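Local coordinates for protein cellulose synthase 1 (Gluconacetobacter xylinus, PDB 4I86) that forms a PilZ domain, the regulatory, probably cyclic di-GMP-binding, C-terminal part of a bacterial cellulose synthase subunit, at residues V18-A23 against M45-K50; Y58-L63 against E67-A72. All blocks are in the same frame, centred on the assembly; numbering follows the deposited sequence.

Contact 1. Residues V18-A23 against M45-K50; sequences VEVANA and MSWPAK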
ATOM      1  N   VAL A  18       2.454  -8.366   2.325  1.00 24.41           N
ATOM      2  CA  VAL A  18       1.434  -7.801   1.462  1.00 25.10           C
ATOM      3  C   VAL A  18       1.530  -8.441   0.094  1.00 28.25           C
ATOM      4  O   VAL A  18       2.590  -8.945  -0.291  1.00 27.84           O
ATOM      5  CB  VAL A  18       1.598  -6.270   1.333  1.00 22.93           C
ATOM      6  CG1 VAL A  18       1.434  -5.594   2.687  1.00 23.66           C
ATOM      7  CG2 VAL A  18       2.959  -5.933   0.738  1.00 27.23           C
ATOM      8  N   GLU A  19       0.423  -8.423  -0.644  1.00 24.90           N
ATOM      9  CA  GLU A  19       0.434  -8.835  -2.039  1.00 26.99           C
ATOM     10  C   GLU A  19      -0.032  -7.645  -2.861  1.00 26.01           C
ATOM     11  O   GLU A  19      -0.918  -6.897  -2.432  1.00 22.44           O
ATOM     12  CB  GLU A  19      -0.491 -10.038  -2.259  1.00 23.39           C
ATOM     13  CG  GLU A  19      -0.288 -11.155  -1.242  1.00 25.00           C
ATOM     14  CD  GLU A  19      -1.598 -11.782  -0.796  1.00 38.83           C
ATOM     15  OE1 GLU A  19      -2.658 -11.121  -0.935  1.00 40.82           O
ATOM     16  OE2 GLU A  19      -1.581 -12.941  -0.310  1.00 45.04           O
ATOM     17  N   VAL A  20       0.548  -7.477  -4.042  1.00 23.77           N
ATOM     18  CA  VAL A  20       0.221  -6.336  -4.886  1.00 25.23           C
ATOM     19  C   VAL A  20      -0.031  -6.782  -6.314  1.00 26.96           C
ATOM     20  O   VAL A  20       0.786  -7.484  -6.905  1.00 28.92           O
ATOM     21  CB  VAL A  20       1.369  -5.320  -4.926  1.00 23.64           C
ATOM     22  CG1 VAL A  20       0.922  -4.068  -5.680  1.00 22.83           C
ATOM     23  CG2 VAL A  20       1.840  -4.997  -3.512  1.00 19.75           C
ATOM     24  N   ALA A  21      -1.165  -6.365  -6.862  1.00 24.51           N
ATOM     25  CA  ALA A  21      -1.509  -6.640  -8.242  1.00 27.24           C
ATOM     26  C   ALA A  21      -1.795  -5.327  -8.956  1.00 27.79           C
ATOM     27  O   ALA A  21      -2.410  -4.435  -8.358  1.00 25.49           O
ATOM     28  CB  ALA A  21      -2.737  -7.513  -8.289  1.00 26.24           C
ATOM     29  N   ASN A  22      -1.399  -5.193 -10.225  1.00 25.36           N
ATOM     30  CA  ASN A  22      -1.876  -4.042 -11.016  1.00 26.45           C
ATOM     31  C   ASN A  22      -3.345  -4.239 -11.404  1.00 26.54           C
ATOM     32  O   ASN A  22      -3.908  -5.299 -11.158  1.00 25.45           O
ATOM     33  CB  ASN A  22      -0.977  -3.704 -12.220  1.00 30.41           C
ATOM     34  CG  ASN A  22      -0.811  -4.871 -13.188  1.00 36.58           C
ATOM     35  OD1 ASN A  22      -1.448  -5.918 -13.040  1.00 32.19           O
ATOM     36  ND2 ASN A  22       0.041  -4.682 -14.205  1.00 37.93           N
ATOM     37  N   ALA A  23      -3.984  -3.230 -11.978  1.00 28.08           N
ATOM     38  CA  ALA A  23      -5.448  -3.245 -12.081  1.00 28.45           C
ATOM     39  C   ALA A  23      -5.996  -4.217 -13.107  1.00 36.80           C
ATOM     40  O   ALA A  23      -7.152  -4.646 -12.993  1.00 31.56           O
ATOM     41  CB  ALA A  23      -6.014  -1.829 -12.327  1.00 29.84           C
ATOM     42  N   MET A  45       9.943  -4.983  -2.061  1.00 37.90           N
ATOM     43  CA  MET A  45       9.356  -5.757  -3.138  1.00 39.36           C
ATOM     44  C   MET A  45      10.088  -5.491  -4.444  1.00 44.62           C
ATOM     45  O   MET A  45      10.813  -4.501  -4.560  1.00 47.79           O
ATOM     46  CB  MET A  45       7.878  -5.381  -3.300  1.00 36.93           C
ATOM     47  CG  MET A  45       7.653  -3.915  -3.647  1.00 34.28           C
ATOM     48  SD  MET A  45       5.962  -3.575  -4.180  1.00 35.52           S
ATOM     49  CE  MET A  45       6.171  -3.440  -5.953  1.00 36.40           C
ATOM     50  N   SER A  46       9.880  -6.363  -5.426  1.00 43.68           N
ATOM     51  CA  SER A  46      10.476  -6.187  -6.747  1.00 48.96           C
ATOM     52  C   SER A  46       9.413  -6.152  -7.840  1.00 47.79           C
ATOM     53  O   SER A  46       8.781  -7.169  -8.138  1.00 56.25           O
ATOM     54  CB  SER A  46      11.506  -7.289  -7.028  1.00 54.31           C
ATOM     55  OG  SER A  46      12.463  -7.371  -5.975  1.00 56.54           O
ATOM     56  N   TRP A  47       9.227  -4.971  -8.428  1.00 47.54           N
ATOM     57  CA  TRP A  47       8.260  -4.745  -9.507  1.00 46.90           C
ATOM     58  C   TRP A  47       8.895  -5.066 -10.866  1.00 52.19           C
ATOM     59  O   TRP A  47       9.934  -4.497 -11.218  1.00 50.94           O
ATOM     60  CB  TRP A  47       7.783  -3.286  -9.462  1.00 44.46           C
ATOM     61  CG  TRP A  47       6.531  -2.971 -10.246  1.00 41.82           C
ATOM     62  CD1 TRP A  47       6.443  -2.213 -11.379  1.00 42.31           C
ATOM     63  CD2 TRP A  47       5.188  -3.387  -9.937  1.00 37.64           C
ATOM     64  NE1 TRP A  47       5.133  -2.141 -11.801  1.00 40.69           N
ATOM     65  CE2 TRP A  47       4.344  -2.847 -10.932  1.00 37.94           C
ATOM     66  CE3 TRP A  47       4.620  -4.160  -8.917  1.00 37.74           C
ATOM     67  CZ2 TRP A  47       2.961  -3.057 -10.935  1.00 35.42           C
ATOM     68  CZ3 TRP A  47       3.250  -4.371  -8.925  1.00 33.04           C
ATOM     69  CH2 TRP A  47       2.437  -3.820  -9.923  1.00 32.31           C
ATOM     70  N   PRO A  48       8.264  -5.972 -11.638  1.00 53.35           N
ATOM     71  CA  PRO A  48       8.838  -6.539 -12.870  1.00 53.34           C
ATOM     72  C   PRO A  48       8.565  -5.732 -14.137  1.00 55.76           C
ATOM     73  O   PRO A  48       8.367  -6.321 -15.199  1.00 61.50           O
ATOM     74  CB  PRO A  48       8.118  -7.883 -12.987  1.00 51.43           C
ATOM     75  CG  PRO A  48       6.749  -7.580 -12.439  1.00 48.30           C
ATOM     76  CD  PRO A  48       6.980  -6.612 -11.289  1.00 47.34           C
ATOM     77  N   ALA A  49       8.541  -4.413 -14.035  1.00 54.06           N
ATOM     78  CA  ALA A  49       8.401  -3.582 -15.218  1.00 59.99           C
ATOM     79  C   ALA A  49       8.880  -2.183 -14.899  1.00 59.51           C
ATOM     80  O   ALA A  49       9.043  -1.828 -13.732  1.00 59.63           O
ATOM     81  CB  ALA A  49       6.954  -3.562 -15.690  1.00 57.55           C
ATOM     82  N   LYS A  50       9.126  -1.397 -15.941  1.00 61.35           N
ATOM     83  CA  LYS A  50       9.486  -0.008 -15.740  1.00 59.95           C
ATOM     84  C   LYS A  50       8.225   0.819 -15.626  1.00 57.96           C
ATOM     85  O   LYS A  50       7.291   0.670 -16.417  1.00 56.52           O
ATOM     86  CB  LYS A  50      10.391   0.514 -16.858  1.00 60.60           C
ATOM     87  CG  LYS A  50      11.863   0.272 -16.573  1.00 61.45           C
ATOM     88  CD  LYS A  50      12.188   0.695 -15.142  1.00 66.24           C
ATOM     89  CE  LYS A  50      13.685   0.654 -14.860  1.00 68.01           C
ATOM     90  NZ  LYS A  50      13.989   1.105 -13.469  1.00 62.89           N
TER

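Contact 2. Residues Y58-L63 against E67-A72; sequences YIRTVL and ELILPA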
ATOM      1  N   TYR A  58      -3.889  -2.857  -6.514  1.00 19.15           N
ATOM      2  CA  TYR A  58      -4.588  -3.217  -5.299  1.00 20.12           C
ATOM      3  C   TYR A  58      -3.550  -3.812  -4.381  1.00 22.84           C
ATOM      4  O   TYR A  58      -2.701  -4.592  -4.827  1.00 22.34           O
ATOM      5  CB  TYR A  58      -5.725  -4.222  -5.577  1.00 22.94           C
ATOM      6  CG  TYR A  58      -6.813  -3.672  -6.475  1.00 24.08           C
ATOM      7  CD1 TYR A  58      -7.686  -2.700  -6.011  1.00 22.45           C
ATOM      8  CD2 TYR A  58      -6.967  -4.117  -7.784  1.00 24.41           C
ATOM      9  CE1 TYR A  58      -8.683  -2.184  -6.820  1.00 23.13           C
ATOM     10  CE2 TYR A  58      -7.978  -3.599  -8.609  1.00 22.48           C
ATOM     11  CZ  TYR A  58      -8.826  -2.638  -8.112  1.00 23.61           C
ATOM     12  OH  TYR A  58      -9.828  -2.112  -8.899  1.00 27.57           O
ATOM     13  N   ILE A  59      -3.598  -3.418  -3.109  1.00 20.15           N
ATOM     14  CA  ILE A  59      -2.713  -3.970  -2.099  1.00 19.96           C
ATOM     15  C   ILE A  59      -3.545  -4.788  -1.115  1.00 22.39           C
ATOM     16  O   ILE A  59      -4.583  -4.334  -0.635  1.00 18.67           O
ATOM     17  CB  ILE A  59      -1.945  -2.858  -1.352  1.00 22.25           C
ATOM     18  CG1 ILE A  59      -1.030  -2.108  -2.326  1.00 23.50           C
ATOM     19  CG2 ILE A  59      -1.143  -3.428  -0.203  1.00 19.55           C
ATOM     20  CD1 ILE A  59      -0.175  -1.078  -1.669  1.00 23.12           C
ATOM     21  N   ARG A  60      -3.116  -6.020  -0.861  1.00 20.53           N
ATOM     22  CA  ARG A  60      -3.839  -6.884   0.059  1.00 22.03           C
ATOM     23  C   ARG A  60      -2.928  -7.302   1.202  1.00 23.46           C
ATOM     24  O   ARG A  60      -1.743  -7.575   1.005  1.00 24.03           O
ATOM     25  CB  ARG A  60      -4.379  -8.109  -0.673  1.00 21.25           C
ATOM     26  CG  ARG A  60      -5.055  -9.124   0.239  1.00 22.88           C
ATOM     27  CD  ARG A  60      -5.693 -10.244  -0.546  1.00 24.03           C
ATOM     28  NE  ARG A  60      -6.438 -11.132   0.344  1.00 30.79           N
ATOM     29  CZ  ARG A  60      -5.923 -12.217   0.915  1.00 37.05           C
ATOM     30  NH1 ARG A  60      -4.659 -12.548   0.682  1.00 34.34           N
ATOM     31  NH2 ARG A  60      -6.671 -12.965   1.721  1.00 41.10           N
ATOM     32  N   THR A  61      -3.480  -7.349   2.402  1.00 22.40           N
ATOM     33  CA  THR A  61      -2.718  -7.811   3.549  1.00 23.35           C
ATOM     34  C   THR A  61      -3.699  -8.211   4.623  1.00 24.07           C
ATOM     35  O   THR A  61      -4.921  -8.096   4.435  1.00 22.10           O
ATOM     36  CB  THR A  61      -1.762  -6.699   4.072  1.00 29.72           C
ATOM     37  OG1 THR A  61      -0.912  -7.229   5.097  1.00 30.25           O
ATOM     38  CG2 THR A  61      -2.560  -5.492   4.614  1.00 26.12           C
ATOM     39  N   VAL A  62      -3.163  -8.677   5.745  1.00 25.85           N
ATOM     40  CA  VAL A  62      -3.984  -9.062   6.889  1.00 26.60           C
ATOM     41  C   VAL A  62      -3.464  -8.388   8.163  1.00 28.67           C
ATOM     42  O   VAL A  62      -2.257  -8.224   8.363  1.00 30.66           O
ATOM     43  CB  VAL A  62      -4.040 -10.611   7.039  1.00 29.09           C
ATOM     44  CG1 VAL A  62      -4.777 -11.025   8.325  1.00 31.08           C
ATOM     45  CG2 VAL A  62      -4.705 -11.240   5.806  1.00 27.61           C
ATOM     46  N   LEU A  63      -4.381  -7.971   9.018  1.00 27.36           N
ATOM     47  CA  LEU A  63      -4.004  -7.339  10.262  1.00 27.32           C
ATOM     48  C   LEU A  63      -5.072  -7.690  11.264  1.00 27.93           C
ATOM     49  O   LEU A  63      -6.256  -7.565  10.963  1.00 28.49           O
ATOM     50  CB  LEU A  63      -3.947  -5.826  10.086  1.00 26.50           C
ATOM     51  CG  LEU A  63      -3.416  -5.062  11.301  1.00 31.16           C
ATOM     52  CD1 LEU A  63      -1.939  -5.338  11.477  1.00 30.82           C
ATOM     53  CD2 LEU A  63      -3.666  -3.569  11.138  1.00 31.15           C
ATOM     54  N   GLU A  67      -8.886  -9.154   6.762  1.00 25.25           N
ATOM     55  CA  GLU A  67      -8.349  -8.904   5.430  1.00 30.08           C
ATOM     56  C   GLU A  67      -8.541  -7.420   5.079  1.00 26.78           C
ATOM     57  O   GLU A  67      -9.635  -6.866   5.251  1.00 28.96           O
ATOM     58  CB  GLU A  67      -9.063  -9.790   4.407  1.00 28.69           C
ATOM     59  CG  GLU A  67      -8.532  -9.719   2.995  1.00 28.19           C
ATOM     60  CD  GLU A  67      -9.386 -10.546   2.031  1.00 32.30           C
ATOM     61  OE1 GLU A  67     -10.632 -10.373   2.035  1.00 30.35           O
ATOM     62  OE2 GLU A  67      -8.812 -11.365   1.275  1.00 30.70           O
ATOM     63  N   LEU A  68      -7.475  -6.767   4.617  1.00 22.66           N
ATOM     64  CA  LEU A  68      -7.574  -5.371   4.186  1.00 23.82           C
ATOM     65  C   LEU A  68      -7.179  -5.283   2.728  1.00 23.61           C
ATOM     66  O   LEU A  68      -6.077  -5.690   2.353  1.00 20.99           O
ATOM     67  CB  LEU A  68      -6.658  -4.455   5.011  1.00 21.33           C
ATOM     68  CG  LEU A  68      -6.820  -4.551   6.529  1.00 31.22           C
ATOM     69  CD1 LEU A  68      -5.840  -3.632   7.244  1.00 26.96           C
ATOM     70  CD2 LEU A  68      -8.248  -4.224   6.927  1.00 33.89           C
ATOM     71  N   ILE A  69      -8.063  -4.729   1.905  1.00 20.63           N
ATOM     72  CA  ILE A  69      -7.758  -4.574   0.487  1.00 20.98           C
ATOM     73  C   ILE A  69      -7.855  -3.100   0.123  1.00 19.90           C
ATOM     74  O   ILE A  69      -8.912  -2.494   0.276  1.00 18.31           O
ATOM     75  CB  ILE A  69      -8.723  -5.424  -0.385  1.00 20.43           C
ATOM     76  CG1 ILE A  69      -8.534  -6.900  -0.047  1.00 20.27           C
ATOM     77  CG2 ILE A  69      -8.475  -5.121  -1.874  1.00 18.48           C
ATOM     78  CD1 ILE A  69      -9.664  -7.804  -0.440  1.00 25.72           C
ATOM     79  N   LEU A  70      -6.750  -2.516  -0.327  1.00 16.00           N
ATOM     80  CA  LEU A  70      -6.713  -1.077  -0.530  1.00 19.73           C
ATOM     81  C   LEU A  70      -6.255  -0.714  -1.934  1.00 19.42           C
ATOM     82  O   LEU A  70      -5.156  -1.095  -2.339  1.00 20.10           O
ATOM     83  CB  LEU A  70      -5.790  -0.414   0.503  1.00 20.53           C
ATOM     84  CG  LEU A  70      -5.912  -0.837   1.986  1.00 17.34           C
ATOM     85  CD1 LEU A  70      -4.980  -1.992   2.305  1.00 19.90           C
ATOM     86  CD2 LEU A  70      -5.603   0.343   2.878  1.00 17.40           C
ATOM     87  N   PRO A  71      -7.084   0.037  -2.679  1.00 15.82           N
ATOM     88  CA  PRO A  71      -6.628   0.546  -3.983  1.00 21.10           C
ATOM     89  C   PRO A  71      -5.487   1.522  -3.764  1.00 23.71           C
ATOM     90  O   PRO A  71      -5.416   2.180  -2.717  1.00 20.11           O
ATOM     91  CB  PRO A  71      -7.845   1.312  -4.532  1.00 21.80           C
ATOM     92  CG  PRO A  71      -9.006   0.830  -3.729  1.00 24.75           C
ATOM     93  CD  PRO A  71      -8.446   0.491  -2.359  1.00 22.95           C
ATOM     94  N   ALA A  72      -4.598   1.620  -4.741  1.00 24.82           N
ATOM     95  CA  ALA A  72      -3.460   2.504  -4.602  1.00 25.23           C
ATOM     96  C   ALA A  72      -2.867   2.782  -5.961  1.00 26.02           C
ATOM     97  O   ALA A  72      -3.363   2.306  -6.987  1.00 26.52           O
ATOM     98  CB  ALA A  72      -2.412   1.909  -3.654  1.00 21.61           C
TER

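Contact 1. Residues V18-A23 against M45-K50
Val20 lies on strand 18-22 and faces Met45 and Trp47, in the segment 45-50 that follows strand 40-44. The two backbones stay well separated: the nearest pair of alpha carbons, Val20 CA and Met45 CA, are 9.3 Å apart. No hydrogen bond joins the segments; the contact is mostly between side chains. This is one end of the six-stranded antiparallel beta barrel of the PilZ domain. The loop after strand 40-44 brings Met45 and Trp47 against Val20 and the residues around that end.

Val20 uses both its branches. CG1 is anti to the backbone N (chi1 -173°) and meets the six-membered ring of Trp47 obliquely, with CG1 4.0 Å from Trp47 CZ3. The other branch turns to Met45, where Val20 CG2 is 4.4 Å from Met45 SD. Val29 and Val57, on the two strands beside Val20, also touch its side chain.

The Trp47 side chain crosses that of Val20 at about a right angle. Pro48 CD lies over one face of the indole, toward its rim. Ile27, Val57, Ile74 and Ala77 add further apolar contacts around Trp47. Asn22 CB packs 4.1 Å from Trp47 CH2, while the Asn22 amide is bonded to Ile27 N through OD1 and to Ser26 OG through ND2. Its backbone meets the indole edge close to the ring plane, with Asn22 N 4.1 Å from Trp47 CH2.

Contact 2. Residues Y58-L63 against E67-A72
Ile59 and Leu70 exchange two backbone hydrogen bonds, Ile59 N to Leu70 O at 2.9 Å and Leu70 N to Ile59 O at 2.8 Å. Thr61 and Leu68 form the next hydrogen-bonded pair. Its bond from Leu68 N to Thr61 O (2.9 Å) is almost straight, with an N-H...O angle of 179°. The return bond, Thr61 N to Leu68 O, is longer at 3.1 Å. Arg60 and Ile69 form the non-hydrogen-bonded pair between them. Here Arg60 CA makes a CA-H...O contact with Leu68 O.

The two strands are the arms of a beta hairpin in the PilZ beta barrel. On the face carrying Arg60 and Glu67, a salt bridge spans the strands. Arg60 directs both NE (2.6 Å) and NH2 (2.7 Å) to Glu67 OE2. These donors come to the anti side of OE2 from opposite faces of the carboxylate plane, and both bonds are bent, to 147° for NE. The oxygen lies in the guanidinium plane, but the carboxylate is turned 83° from that plane. Arg60 NH1 has its own partner in Glu19. Thr61 OG1, on the other face, is satisfied by Pro17 O. Ile59 and Leu70 share this face and pack on Trp86. Leu63 CB touches Leu68 CD1 at 4.1 Å.

In the fold
Contact 1 comes first along the chain, and the centres of the two contacts are about 13 Å apart. Both reach one antiparallel sheet, in which strands 17-22 and 55-63 are neighbours. Strand 55-63 pairs with strand 17-22 on one edge and with strand 66-77 on the other. A probable hydrogen bond from Tyr58 N to Ala21 O and packing of Val18 on Thr61 join the contacts directly. The salt bridge between Glu19 and Arg60 ties them together as well. Contact 1 lies at one end of the PilZ barrel. The hairpin of contact 2 is part of the barrel wall and also packs on helix 91-105.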